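Local coordinates for macrophage migration inhibitory factor (Oncomelania hupensis, PDB 6LR3), which belongs to the macrophage migration inhibitory factor family, small alpha/beta proteins built from repeated beta-alpha-beta units that assemble as trimers, at residues T61-N69 and F99-C107. Residues are numbered along the deposited sequence; the frame is centred on the assembly and turned at random.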
loop_
_atom_site.group_PDB
_atom_site.type_symbol
_atom_site.label_atom_id
_atom_site.label_comp_id
_atom_site.label_asym_id
_atom_site.label_seq_id
_atom_site.Cartn_x
_atom_site.Cartn_y
_atom_site.Cartn_z
ATOM N N THR B 61 7.180 -2.285 4.200
ATOM C CA THR B 61 7.273 -2.957 2.898
ATOM C C THR B 61 8.483 -2.403 2.141
ATOM O O THR B 61 8.810 -1.215 2.238
ATOM C CB THR B 61 5.972 -2.878 2.098
ATOM O OG1 THR B 61 5.710 -1.529 1.730
ATOM C CG2 THR B 61 4.790 -3.433 2.864
ATOM N N VAL B 62 9.074 -3.279 1.348
ATOM C CA VAL B 62 10.211 -2.967 0.471
ATOM C C VAL B 62 9.825 -3.379 -0.935
ATOM O O VAL B 62 9.692 -4.548 -1.171
ATOM C CB VAL B 62 11.485 -3.683 0.931
ATOM C CG1 VAL B 62 12.635 -3.395 -0.014
ATOM C CG2 VAL B 62 11.823 -3.309 2.378
ATOM N N GLU B 63 9.528 -2.408 -1.786
ATOM C CA GLU B 63 9.200 -2.617 -3.210
ATOM C C GLU B 63 10.486 -2.387 -3.999
ATOM O O GLU B 63 11.094 -1.322 -3.867
ATOM C CB GLU B 63 8.078 -1.698 -3.655
ATOM C CG GLU B 63 6.733 -2.020 -3.020
ATOM C CD GLU B 63 5.690 -0.929 -3.208
ATOM O OE1 GLU B 63 5.665 -0.019 -2.369
ATOM O OE2 GLU B 63 4.953 -0.965 -4.241
ATOM N N CYS B 64 10.895 -3.356 -4.790
ATOM C CA CYS B 64 12.159 -3.251 -5.547
ATOM C C CYS B 64 12.067 -4.069 -6.829
ATOM O O CYS B 64 11.496 -5.160 -6.800
ATOM C CB CYS B 64 13.330 -3.716 -4.696
ATOM S SG CYS B 64 14.940 -3.285 -5.411
ATOM N N ILE B 65 12.611 -3.525 -7.905
ATOM C CA ILE B 65 12.827 -4.252 -9.168
ATOM C C ILE B 65 14.124 -5.052 -8.986
ATOM O O ILE B 65 15.175 -4.422 -8.772
ATOM C CB ILE B 65 12.906 -3.289 -10.362
ATOM C CG1 ILE B 65 11.636 -2.435 -10.470
ATOM C CG2 ILE B 65 13.152 -4.095 -11.657
ATOM C CD1 ILE B 65 11.809 -1.254 -11.441
ATOM N N GLY B 66 14.038 -6.373 -9.026
ATOM C CA GLY B 66 15.165 -7.269 -8.713
ATOM C C GLY B 66 15.569 -7.206 -7.251
ATOM O O GLY B 66 14.825 -6.655 -6.447
ATOM N N ARG B 67 16.732 -7.778 -6.932
ATOM C CA ARG B 67 17.453 -7.654 -5.641
ATOM C C ARG B 67 16.822 -8.464 -4.515
ATOM O O ARG B 67 17.546 -8.740 -3.561
ATOM C CB ARG B 67 17.548 -6.192 -5.195
ATOM C CG ARG B 67 18.152 -5.278 -6.242
ATOM C CD ARG B 67 19.602 -5.673 -6.519
ATOM N NE ARG B 67 20.192 -4.535 -7.191
ATOM C CZ ARG B 67 20.184 -4.336 -8.501
ATOM N NH1 ARG B 67 19.658 -5.230 -9.321
ATOM N NH2 ARG B 67 20.690 -3.218 -8.995
ATOM N N LEU B 68 15.536 -8.797 -4.571
ATOM C CA LEU B 68 14.838 -9.476 -3.466
ATOM C C LEU B 68 14.895 -10.990 -3.664
ATOM O O LEU B 68 14.469 -11.505 -4.711
ATOM C CB LEU B 68 13.401 -8.983 -3.401
ATOM C CG LEU B 68 13.260 -7.476 -3.301
ATOM C CD1 LEU B 68 11.775 -7.106 -3.175
ATOM C CD2 LEU B 68 14.050 -6.932 -2.134
ATOM N N ASN B 69 15.390 -11.665 -2.639
ATOM C CA ASN B 69 15.522 -13.133 -2.619
ATOM C C ASN B 69 15.646 -13.517 -1.155
ATOM O O ASN B 69 15.883 -12.658 -0.319
ATOM C CB ASN B 69 16.699 -13.574 -3.486
ATOM C CG ASN B 69 18.020 -13.042 -2.971
ATOM O OD1 ASN B 69 18.487 -13.452 -1.916
ATOM N ND2 ASN B 69 18.607 -12.099 -3.670
ATOM N N PHE B 99 8.666 -8.009 1.621
ATOM C CA PHE B 99 9.519 -7.736 0.452
ATOM C C PHE B 99 8.666 -7.998 -0.792
ATOM O O PHE B 99 8.099 -9.063 -0.933
ATOM C CB PHE B 99 10.784 -8.575 0.556
ATOM C CG PHE B 99 11.608 -8.207 1.765
ATOM C CD1 PHE B 99 12.555 -7.206 1.672
ATOM C CD2 PHE B 99 11.379 -8.800 2.991
ATOM C CE1 PHE B 99 13.293 -6.833 2.792
ATOM C CE2 PHE B 99 12.117 -8.419 4.103
ATOM C CZ PHE B 99 13.065 -7.438 3.999
ATOM N N ILE B 100 8.544 -6.988 -1.645
ATOM C CA ILE B 100 7.611 -6.968 -2.799
ATOM C C ILE B 100 8.411 -6.799 -4.086
ATOM O O ILE B 100 8.866 -5.706 -4.421
ATOM C CB ILE B 100 6.551 -5.875 -2.637
ATOM C CG1 ILE B 100 5.855 -5.954 -1.274
ATOM C CG2 ILE B 100 5.574 -5.962 -3.807
ATOM C CD1 ILE B 100 4.799 -4.907 -1.048
ATOM N N PRO B 101 8.569 -7.886 -4.856
ATOM C CA PRO B 101 9.260 -7.830 -6.142
ATOM C C PRO B 101 8.391 -7.088 -7.148
ATOM O O PRO B 101 7.182 -7.287 -7.165
ATOM C CB PRO B 101 9.442 -9.290 -6.578
ATOM C CG PRO B 101 8.679 -10.150 -5.569
ATOM C CD PRO B 101 8.120 -9.247 -4.498
ATOM N N VAL B 102 8.992 -6.156 -7.866
ATOM C CA VAL B 102 8.282 -5.338 -8.880
ATOM C C VAL B 102 8.841 -5.668 -10.252
ATOM O O VAL B 102 10.039 -5.575 -10.445
ATOM C CB VAL B 102 8.433 -3.847 -8.573
ATOM C CG1 VAL B 102 7.708 -3.014 -9.636
ATOM C CG2 VAL B 102 7.961 -3.543 -7.171
ATOM N N PRO B 103 8.007 -6.065 -11.219
ATOM C CA PRO B 103 8.498 -6.292 -12.575
ATOM C C PRO B 103 8.956 -4.993 -13.240
ATOM O O PRO B 103 8.279 -4.010 -13.167
ATOM C CB PRO B 103 7.297 -6.886 -13.333
ATOM C CG PRO B 103 6.336 -7.296 -12.238
ATOM C CD PRO B 103 6.566 -6.306 -11.101
ATOM N N ALA B 104 10.089 -5.069 -13.949
ATOM C CA ALA B 104 10.700 -3.920 -14.656
ATOM C C ALA B 104 9.674 -3.278 -15.601
ATOM O O ALA B 104 9.660 -2.058 -15.685
ATOM C CB ALA B 104 11.916 -4.389 -15.425
ATOM N N LEU B 105 8.872 -4.051 -16.317
ATOM C CA LEU B 105 7.955 -3.513 -17.340
ATOM C C LEU B 105 6.616 -3.146 -16.699
ATOM O O LEU B 105 5.726 -2.737 -17.443
ATOM C CB LEU B 105 7.776 -4.522 -18.480
ATOM C CG LEU B 105 9.062 -4.786 -19.268
ATOM C CD1 LEU B 105 8.760 -5.781 -20.383
ATOM C CD2 LEU B 105 9.631 -3.543 -19.852
ATOM N N PHE B 106 6.519 -3.226 -15.374
ATOM C CA PHE B 106 5.305 -2.815 -14.623
ATOM C C PHE B 106 5.654 -1.644 -13.710
ATOM O O PHE B 106 4.941 -1.370 -12.731
ATOM C CB PHE B 106 4.724 -4.014 -13.869
ATOM C CG PHE B 106 3.909 -4.905 -14.769
ATOM C CD1 PHE B 106 4.505 -5.606 -15.807
ATOM C CD2 PHE B 106 2.538 -4.991 -14.622
ATOM C CE1 PHE B 106 3.736 -6.382 -16.657
ATOM C CE2 PHE B 106 1.776 -5.771 -15.472
ATOM C CZ PHE B 106 2.375 -6.478 -16.482
ATOM N N CYS B 107 6.705 -0.916 -14.037
ATOM C CA CYS B 107 7.118 0.225 -13.208
ATOM C C CYS B 107 7.767 1.269 -14.108
ATOM O O CYS B 107 8.684 0.931 -14.889
ATOM C CB CYS B 107 8.060 -0.242 -12.122
ATOM S SG CYS B 107 8.438 1.094 -10.980
HETATM O O HOH W 1 11.535 -7.763 -9.670
#
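Val62 to Cys64 pair in parallel with Phe99 to Pro101, joining the two strands of a beta-alpha-beta unit whose crossover is helix 70-88 in the MIF fold, here assembled as a trimer. Three backbone bonds zip the pair: Ile100 N to Val62 O (2.7 Å), Cys64 N to Ile100 O (3.1 Å) and Val102 N to Cys64 O (2.9 Å). The first two run nearly straight into their carbonyls, whereas in the third the donor sits 43° out of the carbonyl plane. After the third bond a water takes the next place, accepting from Gly66 N and donating to Val102 O.

On the helix-covered face, Val62 and Phe99 lie side by side, with Val62 CG2 3.8 Å from CE1 of the Phe99 ring. Leu68 folds back over strand 95-101; its CD2 reaches Phe99 CD1, and its CD1 rests 3.5 Å from Ile100 O. Phe106 of the third subunit packs on Leu68, Phe99 and Pro101.

On the other face, Glu63 and Ile100 run alongside each other, CG of Glu63 against CB of Ile100, while Ile100 CD1 extends to Thr61 CB. The extended Glu63 chain carries its carboxylate to a salt bridge with Arg98 of the second subunit; Cys107 pairs antiparallel with a strand of that same subunit, carrying the sheet across the interface.

Further along, Ile65 packs across Val102, its CG1 beside Val102 CB and also 3.5 Å from Val102 O, then reaches on along residues 102-107. With CG1 beside the backbone N (chi1 -57°) and CG2 anti to that N, its branches part: CG2 meets Ala104 CB at 4.0 Å, and CD1 ends 3.9 Å from Cys107 CB.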